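Local coordinates for protein diaminopropionate ammonia-lyase (Escherichia coli, PDB 4D9I) that uses pyridoxal 5'-phosphate to eliminate ammonia from both L- and D-2,3-diaminopropionate, yielding pyruvate, at residues 224-237 with 252-266. Numbering follows the deposited sequence.
Sequences PTHVLLQAGVGAMA and NLHSIIVEPDKADCI
Thr225 accepts the backbone N-H of His254 on its carbonyl O, the first of six hydrogen bonds in a parallel ladder. Its OG1 hydrogen-bonds His226 ND1 (2.7 Å) in the plane of the ring, at its edge. CG of His254 is anti to the backbone N (chi1 -171°) while that of His226 lies beside its own N (chi1 -64°), bringing the imidazoles alongside: His254 CB sits over one face of the His226 ring, 3.5 Å from CD2, but the two rings, their planes at 24°, barely overlap. On the other sheet face, Val227 CG1 packs against Leu253 CD2 and Ser255 CB. Leu228 and Ile256 then run alongside each other, their CD1 atoms in contact at 3.6 Å. These strands belong to a right-handed beta-alpha-beta crossover through helix 235-248, part of the fold type II PLP-enzyme core. Ala231 CB touches Ile257 CG2 (3.6 Å) and, roughly perpendicular to that, Ile266 CD1 (3.8 Å). Glu259 CG reaches Ala231 O at 3.2 Å; its OE2 takes Ile266 N through the syn lone pair and OE1 takes Tyr267 N, so an alanine here would probably leave both first-turn amides without their carboxylate acceptor. Cys265 SG, disulfide-bonded to Cys291, approaches Gly232 O to 3.4 Å. Backbone N atoms of Gly232, Val233 and Gly234 bind the cofactor phosphate.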
ATOM      1  N   PRO B 224     -11.374  -7.359 -23.961  1.00 28.84           N
ATOM      2  CA  PRO B 224     -11.850  -6.258 -23.124  1.00 27.39           C
ATOM      3  C   PRO B 224     -13.224  -5.731 -23.577  1.00 28.50           C
ATOM      4  O   PRO B 224     -13.483  -5.598 -24.784  1.00 29.83           O
ATOM      5  CB  PRO B 224     -10.768  -5.196 -23.308  1.00 25.82           C
ATOM      6  CG  PRO B 224     -10.188  -5.457 -24.671  1.00 26.69           C
ATOM      7  CD  PRO B 224     -10.429  -6.914 -24.998  1.00 28.50           C
ATOM      8  N   THR B 225     -14.087  -5.433 -22.611  1.00 27.91           N
ATOM      9  CA  THR B 225     -15.322  -4.712 -22.886  1.00 28.86           C
ATOM     10  C   THR B 225     -15.126  -3.196 -22.742  1.00 27.87           C
ATOM     11  O   THR B 225     -15.836  -2.414 -23.393  1.00 29.07           O
ATOM     12  CB  THR B 225     -16.440  -5.137 -21.910  1.00 29.42           C
ATOM     13  OG1 THR B 225     -15.955  -4.998 -20.571  1.00 27.43           O
ATOM     14  CG2 THR B 225     -16.861  -6.585 -22.160  1.00 30.88           C
ATOM     15  N   HIS B 226     -14.190  -2.798 -21.874  1.00 26.05           N
ATOM     16  CA  HIS B 226     -13.930  -1.390 -21.545  1.00 25.38           C
ATOM     17  C   HIS B 226     -12.473  -1.051 -21.601  1.00 23.99           C
ATOM     18  O   HIS B 226     -11.628  -1.928 -21.421  1.00 23.40           O
ATOM     19  CB  HIS B 226     -14.403  -1.076 -20.118  1.00 24.95           C
ATOM     20  CG  HIS B 226     -15.885  -1.211 -19.928  1.00 26.49           C
ATOM     21  ND1 HIS B 226     -16.508  -2.402 -19.955  1.00 27.71           N
ATOM     22  CD2 HIS B 226     -16.873  -0.255 -19.724  1.00 27.66           C
ATOM     23  CE1 HIS B 226     -17.838  -2.230 -19.776  1.00 29.22           C
ATOM     24  NE2 HIS B 226     -18.066  -0.913 -19.646  1.00 29.38           N
ATOM     25  N   VAL B 227     -12.175   0.231 -21.839  1.00 23.76           N
ATOM     26  CA  VAL B 227     -10.841   0.781 -21.589  1.00 22.77           C
ATOM     27  C   VAL B 227     -10.961   2.190 -20.991  1.00 22.79           C
ATOM     28  O   VAL B 227     -11.769   3.018 -21.455  1.00 23.63           O
ATOM     29  CB  VAL B 227      -9.922   0.732 -22.839  1.00 22.85           C
ATOM     30  CG1 VAL B 227     -10.469   1.577 -23.990  1.00 24.06           C
ATOM     31  CG2 VAL B 227      -8.491   1.145 -22.486  1.00 21.21           C
ATOM     32  N   LEU B 228     -10.209   2.421 -19.917  1.00 21.59           N
ATOM     33  CA  LEU B 228     -10.094   3.738 -19.332  1.00 21.84           C
ATOM     34  C   LEU B 228      -8.758   4.318 -19.745  1.00 21.17           C
ATOM     35  O   LEU B 228      -7.706   3.690 -19.564  1.00 20.87           O
ATOM     36  CB  LEU B 228     -10.251   3.703 -17.804  1.00 21.84           C
ATOM     37  CG  LEU B 228     -11.736   3.772 -17.371  1.00 23.24           C
ATOM     38  CD1 LEU B 228     -12.426   2.430 -17.590  1.00 23.63           C
ATOM     39  CD2 LEU B 228     -11.906   4.207 -15.914  1.00 23.79           C
ATOM     40  N   LEU B 229      -8.804   5.513 -20.312  1.00 21.40           N
ATOM     41  CA  LEU B 229      -7.609   6.155 -20.806  1.00 20.54           C
ATOM     42  C   LEU B 229      -7.515   7.568 -20.233  1.00 21.39           C
ATOM     43  O   LEU B 229      -8.334   8.436 -20.557  1.00 22.43           O
ATOM     44  CB  LEU B 229      -7.630   6.175 -22.358  1.00 20.68           C
ATOM     45  CG  LEU B 229      -7.566   4.817 -23.085  1.00 20.35           C
ATOM     46  CD1 LEU B 229      -7.842   4.979 -24.588  1.00 21.30           C
ATOM     47  CD2 LEU B 229      -6.208   4.151 -22.856  1.00 19.10           C
ATOM     48  N   GLN B 230      -6.514   7.802 -19.394  1.00 20.96           N
ATOM     49  CA  GLN B 230      -6.264   9.142 -18.868  1.00 21.96           C
ATOM     50  C   GLN B 230      -5.709  10.031 -19.978  1.00 22.48           C
ATOM     51  O   GLN B 230      -4.956   9.559 -20.826  1.00 22.01           O
ATOM     52  CB  GLN B 230      -5.319   9.125 -17.653  1.00 21.30           C
ATOM     53  CG  GLN B 230      -3.933   8.512 -17.866  1.00 20.46           C
ATOM     54  CD  GLN B 230      -3.925   7.009 -17.600  1.00 19.56           C
ATOM     55  OE1 GLN B 230      -4.460   6.238 -18.384  1.00 19.51           O
ATOM     56  NE2 GLN B 230      -3.327   6.598 -16.492  1.00 19.07           N
ATOM     57  N   ALA B 231      -6.089  11.304 -19.985  1.00 24.27           N
ATOM     58  CA  ALA B 231      -5.720  12.172 -21.108  1.00 25.75           C
ATOM     59  C   ALA B 231      -5.272  13.542 -20.681  1.00 27.49           C
ATOM     60  O   ALA B 231      -6.018  14.281 -20.020  1.00 29.39           O
ATOM     61  CB  ALA B 231      -6.873  12.288 -22.087  1.00 26.78           C
ATOM     62  N   GLY B 232      -4.045  13.880 -21.062  1.00 27.53           N
ATOM     63  CA  GLY B 232      -3.538  15.234 -20.911  1.00 29.35           C
ATOM     64  C   GLY B 232      -4.016  15.982 -22.132  1.00 31.05           C
ATOM     65  O   GLY B 232      -5.142  16.476 -22.153  1.00 32.66           O
ATOM     66  N   VAL B 233      -3.170  16.022 -23.166  1.00 30.75           N
ATOM     67  CA  VAL B 233      -3.600  16.507 -24.488  1.00 32.29           C
ATOM     68  C   VAL B 233      -4.263  15.410 -25.315  1.00 31.38           C
ATOM     69  O   VAL B 233      -4.867  15.697 -26.351  1.00 33.33           O
ATOM     70  CB  VAL B 233      -2.449  17.099 -25.330  1.00 32.85           C
ATOM     71  CG1 VAL B 233      -1.941  18.404 -24.707  1.00 34.84           C
ATOM     72  CG2 VAL B 233      -1.335  16.077 -25.534  1.00 30.50           C
ATOM     73  N   GLY B 234      -4.126  14.162 -24.880  1.00 28.91           N
ATOM     74  CA  GLY B 234      -4.772  13.057 -25.578  1.00 28.01           C
ATOM     75  C   GLY B 234      -3.902  12.371 -26.607  1.00 26.67           C
ATOM     76  O   GLY B 234      -4.410  11.641 -27.453  1.00 26.93           O
ATOM     77  N   ALA B 235      -2.590  12.580 -26.555  1.00 25.55           N
ATOM     78  CA  ALA B 235      -1.718  11.872 -27.512  1.00 24.46           C
ATOM     79  C   ALA B 235      -1.730  10.370 -27.205  1.00 22.88           C
ATOM     80  O   ALA B 235      -1.933   9.553 -28.101  1.00 22.43           O
ATOM     81  CB  ALA B 235      -0.295  12.443 -27.519  1.00 24.08           C
ATOM     82  N   MET B 236      -1.536  10.011 -25.933  1.00 21.86           N
ATOM     83  CA  MET B 236      -1.637   8.613 -25.531  1.00 21.03           C
ATOM     84  C   MET B 236      -3.020   8.037 -25.854  1.00 21.35           C
ATOM     85  O   MET B 236      -3.112   7.022 -26.546  1.00 21.15           O
ATOM     86  CB  MET B 236      -1.300   8.395 -24.046  1.00 20.67           C
ATOM     87  CG  MET B 236      -1.247   6.910 -23.646  1.00 20.43           C
ATOM     88  SD  MET B 236      -2.839   6.094 -23.341  1.00 22.09           S
ATOM     89  CE  MET B 236      -3.271   6.755 -21.740  1.00 20.81           C
ATOM     90  N   ALA B 237      -4.084   8.667 -25.345  1.00 22.09           N
ATOM     91  CA  ALA B 237      -5.452   8.149 -25.581  1.00 22.71           C
ATOM     92  C   ALA B 237      -5.724   8.009 -27.073  1.00 23.65           C
ATOM     93  O   ALA B 237      -6.247   6.991 -27.520  1.00 24.08           O
ATOM     94  CB  ALA B 237      -6.515   9.036 -24.914  1.00 23.70           C
ATOM     95  N   ASN B 252     -17.842  -2.007 -30.227  1.00 45.63           N
ATOM     96  CA  ASN B 252     -17.702  -3.033 -29.163  1.00 44.02           C
ATOM     97  C   ASN B 252     -16.686  -2.722 -28.076  1.00 39.88           C
ATOM     98  O   ASN B 252     -16.319  -3.594 -27.279  1.00 38.69           O
ATOM     99  CB  ASN B 252     -17.392  -4.415 -29.730  1.00 46.01           C
ATOM    100  CG  ASN B 252     -18.288  -4.786 -30.865  1.00 49.96           C
ATOM    101  OD1 ASN B 252     -17.809  -5.149 -31.938  1.00 52.02           O
ATOM    102  ND2 ASN B 252     -19.594  -4.675 -30.659  1.00 52.08           N
ATOM    103  N   LEU B 253     -16.232  -1.483 -28.032  1.00 37.45           N
ATOM    104  CA  LEU B 253     -15.321  -1.097 -26.974  1.00 33.89           C
ATOM    105  C   LEU B 253     -15.835   0.137 -26.251  1.00 33.02           C
ATOM    106  O   LEU B 253     -15.985   1.215 -26.837  1.00 33.76           O
ATOM    107  CB  LEU B 253     -13.893  -0.906 -27.506  1.00 32.27           C
ATOM    108  CG  LEU B 253     -12.760  -0.620 -26.506  1.00 29.78           C
ATOM    109  CD1 LEU B 253     -12.715  -1.603 -25.330  1.00 28.87           C
ATOM    110  CD2 LEU B 253     -11.424  -0.591 -27.235  1.00 28.90           C
ATOM    111  N   HIS B 254     -16.117  -0.035 -24.969  1.00 31.62           N
ATOM    112  CA  HIS B 254     -16.622   1.068 -24.175  1.00 31.25           C
ATOM    113  C   HIS B 254     -15.447   1.818 -23.616  1.00 28.98           C
ATOM    114  O   HIS B 254     -14.876   1.433 -22.602  1.00 27.45           O
ATOM    115  CB  HIS B 254     -17.566   0.578 -23.079  1.00 31.71           C
ATOM    116  CG  HIS B 254     -18.292   1.696 -22.372  1.00 32.28           C
ATOM    117  ND1 HIS B 254     -19.622   1.713 -22.234  1.00 34.06           N
ATOM    118  CD2 HIS B 254     -17.815   2.865 -21.764  1.00 31.17           C
ATOM    119  CE1 HIS B 254     -19.991   2.825 -21.567  1.00 34.33           C
ATOM    120  NE2 HIS B 254     -18.885   3.537 -21.297  1.00 32.56           N
ATOM    121  N   SER B 255     -15.055   2.876 -24.315  1.00 28.93           N
ATOM    122  CA  SER B 255     -13.868   3.621 -23.945  1.00 27.16           C
ATOM    123  C   SER B 255     -14.245   4.846 -23.144  1.00 27.27           C
ATOM    124  O   SER B 255     -15.162   5.588 -23.505  1.00 28.93           O
ATOM    125  CB  SER B 255     -13.067   4.034 -25.195  1.00 27.35           C
ATOM    126  OG  SER B 255     -13.878   4.765 -26.091  1.00 29.09           O
ATOM    127  N   ILE B 256     -13.494   5.067 -22.078  1.00 25.71           N
ATOM    128  CA  ILE B 256     -13.739   6.155 -21.163  1.00 26.08           C
ATOM    129  C   ILE B 256     -12.448   6.961 -21.031  1.00 25.08           C
ATOM    130  O   ILE B 256     -11.430   6.439 -20.591  1.00 23.81           O
ATOM    131  CB  ILE B 256     -14.175   5.633 -19.766  1.00 25.69           C
ATOM    132  CG1 ILE B 256     -15.454   4.784 -19.871  1.00 26.98           C
ATOM    133  CG2 ILE B 256     -14.445   6.794 -18.841  1.00 26.39           C
ATOM    134  CD1 ILE B 256     -15.593   3.754 -18.762  1.00 26.27           C
ATOM    135  N   ILE B 257     -12.524   8.235 -21.394  1.00 26.04           N
ATOM    136  CA  ILE B 257     -11.402   9.176 -21.296  1.00 25.49           C
ATOM    137  C   ILE B 257     -11.500   9.873 -19.942  1.00 25.73           C
ATOM    138  O   ILE B 257     -12.586  10.333 -19.542  1.00 27.26           O
ATOM    139  CB  ILE B 257     -11.473  10.213 -22.434  1.00 26.83           C
ATOM    140  CG1 ILE B 257     -11.783   9.525 -23.777  1.00 27.18           C
ATOM    141  CG2 ILE B 257     -10.191  11.044 -22.508  1.00 26.30           C
ATOM    142  CD1 ILE B 257     -10.852   8.380 -24.155  1.00 25.59           C
ATOM    143  N   VAL B 258     -10.379   9.913 -19.224  1.00 24.38           N
ATOM    144  CA  VAL B 258     -10.363  10.430 -17.877  1.00 24.88           C
ATOM    145  C   VAL B 258      -9.457  11.657 -17.724  1.00 25.45           C
ATOM    146  O   VAL B 258      -8.267  11.609 -18.044  1.00 24.43           O
ATOM    147  CB  VAL B 258      -9.921   9.316 -16.889  1.00 23.46           C
ATOM    148  CG1 VAL B 258      -9.969   9.834 -15.461  1.00 24.14           C
ATOM    149  CG2 VAL B 258     -10.825   8.109 -17.057  1.00 23.06           C
ATOM    150  N   GLU B 259     -10.023  12.736 -17.199  1.00 27.44           N
ATOM    151  CA  GLU B 259      -9.281  13.960 -16.953  1.00 29.01           C
ATOM    152  C   GLU B 259      -9.576  14.574 -15.588  1.00 30.83           C
ATOM    153  O   GLU B 259     -10.698  14.508 -15.107  1.00 32.00           O
ATOM    154  CB  GLU B 259      -9.586  15.014 -18.032  1.00 30.61           C
ATOM    155  CG  GLU B 259      -9.107  14.654 -19.415  1.00 29.67           C
ATOM    156  CD  GLU B 259      -9.494  15.711 -20.421  1.00 31.69           C
ATOM    157  OE1 GLU B 259     -10.711  15.961 -20.582  1.00 33.61           O
ATOM    158  OE2 GLU B 259      -8.586  16.307 -21.023  1.00 31.55           O
ATOM    159  N   PRO B 260      -8.557  15.174 -14.964  1.00 31.66           N
ATOM    160  CA  PRO B 260      -8.780  16.040 -13.799  1.00 34.22           C
ATOM    161  C   PRO B 260      -9.542  17.296 -14.234  1.00 37.17           C
ATOM    162  O   PRO B 260      -9.305  17.827 -15.341  1.00 37.12           O
ATOM    163  CB  PRO B 260      -7.366  16.408 -13.323  1.00 34.28           C
ATOM    164  CG  PRO B 260      -6.411  15.923 -14.361  1.00 32.11           C
ATOM    165  CD  PRO B 260      -7.144  15.112 -15.393  1.00 30.51           C
ATOM    166  N   ASP B 261     -10.445  17.745 -13.367  1.00 39.56           N
ATOM    167  CA  ASP B 261     -11.401  18.808 -13.684  1.00 42.85           C
ATOM    168  C   ASP B 261     -10.785  20.194 -13.833  1.00 45.14           C
ATOM    169  O   ASP B 261     -11.412  21.081 -14.393  1.00 47.64           O
ATOM    170  CB  ASP B 261     -12.560  18.825 -12.670  1.00 44.59           C
ATOM    171  CG  ASP B 261     -12.119  19.178 -11.250  1.00 46.00           C
ATOM    172  OD1 ASP B 261     -12.997  19.438 -10.417  1.00 48.12           O
ATOM    173  OD2 ASP B 261     -10.912  19.196 -10.954  1.00 45.50           O
ATOM    174  N   LYS B 262      -9.562  20.369 -13.335  1.00 45.15           N
ATOM    175  CA  LYS B 262      -8.842  21.637 -13.486  1.00 47.67           C
ATOM    176  C   LYS B 262      -8.069  21.745 -14.820  1.00 46.82           C
ATOM    177  O   LYS B 262      -7.446  22.775 -15.110  1.00 48.69           O
ATOM    178  CB  LYS B 262      -7.940  21.901 -12.272  1.00 48.61           C
ATOM    179  CG  LYS B 262      -8.704  22.282 -11.008  1.00 50.93           C
ATOM    180  N   ALA B 263      -8.119  20.687 -15.627  1.00 44.15           N
ATOM    181  CA  ALA B 263      -7.576  20.726 -16.989  1.00 43.67           C
ATOM    182  C   ALA B 263      -8.287  19.731 -17.911  1.00 41.88           C
ATOM    183  O   ALA B 263      -7.659  19.099 -18.748  1.00 40.76           O
ATOM    184  CB  ALA B 263      -6.074  20.469 -16.980  1.00 42.24           C
ATOM    185  N   ASP B 264      -9.599  19.601 -17.755  1.00 42.52           N
ATOM    186  CA  ASP B 264     -10.364  18.646 -18.551  1.00 41.15           C
ATOM    187  C   ASP B 264     -10.670  19.183 -19.957  1.00 42.31           C
ATOM    188  O   ASP B 264     -11.830  19.372 -20.316  1.00 43.82           O
ATOM    189  CB  ASP B 264     -11.641  18.238 -17.810  1.00 41.92           C
ATOM    190  CG  ASP B 264     -12.502  19.426 -17.415  1.00 45.21           C
ATOM    191  OD1 ASP B 264     -12.070  20.591 -17.570  1.00 46.83           O
ATOM    192  OD2 ASP B 264     -13.631  19.190 -16.952  1.00 46.30           O
ATOM    193  N   CYS B 265      -9.617  19.416 -20.741  1.00 41.52           N
ATOM    194  CA  CYS B 265      -9.758  19.987 -22.086  1.00 43.17           C
ATOM    195  C   CYS B 265     -10.499  19.081 -23.069  1.00 42.05           C
ATOM    196  O   CYS B 265     -11.272  19.570 -23.900  1.00 43.61           O
ATOM    197  CB  CYS B 265      -8.399  20.371 -22.661  1.00 43.54           C
ATOM    198  SG  CYS B 265      -7.353  18.938 -23.024  1.00 40.74           S
ATOM    199  N   ILE B 266     -10.264  17.769 -22.984  1.00 39.15           N
ATOM    200  CA  ILE B 266     -10.996  16.843 -23.861  1.00 38.57           C
ATOM    201  C   ILE B 266     -12.478  16.790 -23.451  1.00 39.88           C
ATOM    202  O   ILE B 266     -13.375  16.832 -24.296  1.00 41.35           O
ATOM    203  CB  ILE B 266     -10.330  15.451 -23.951  1.00 35.81           C
ATOM    204  CG1 ILE B 266      -9.082  15.527 -24.831  1.00 35.47           C
ATOM    205  CG2 ILE B 266     -11.262  14.433 -24.578  1.00 35.72           C
ATOM    206  CD1 ILE B 266      -7.795  15.334 -24.081  1.00 34.33           C
TER
HETATM  207  O   HOH W   1     -14.374  -5.589 -27.161  1.00 34.69           O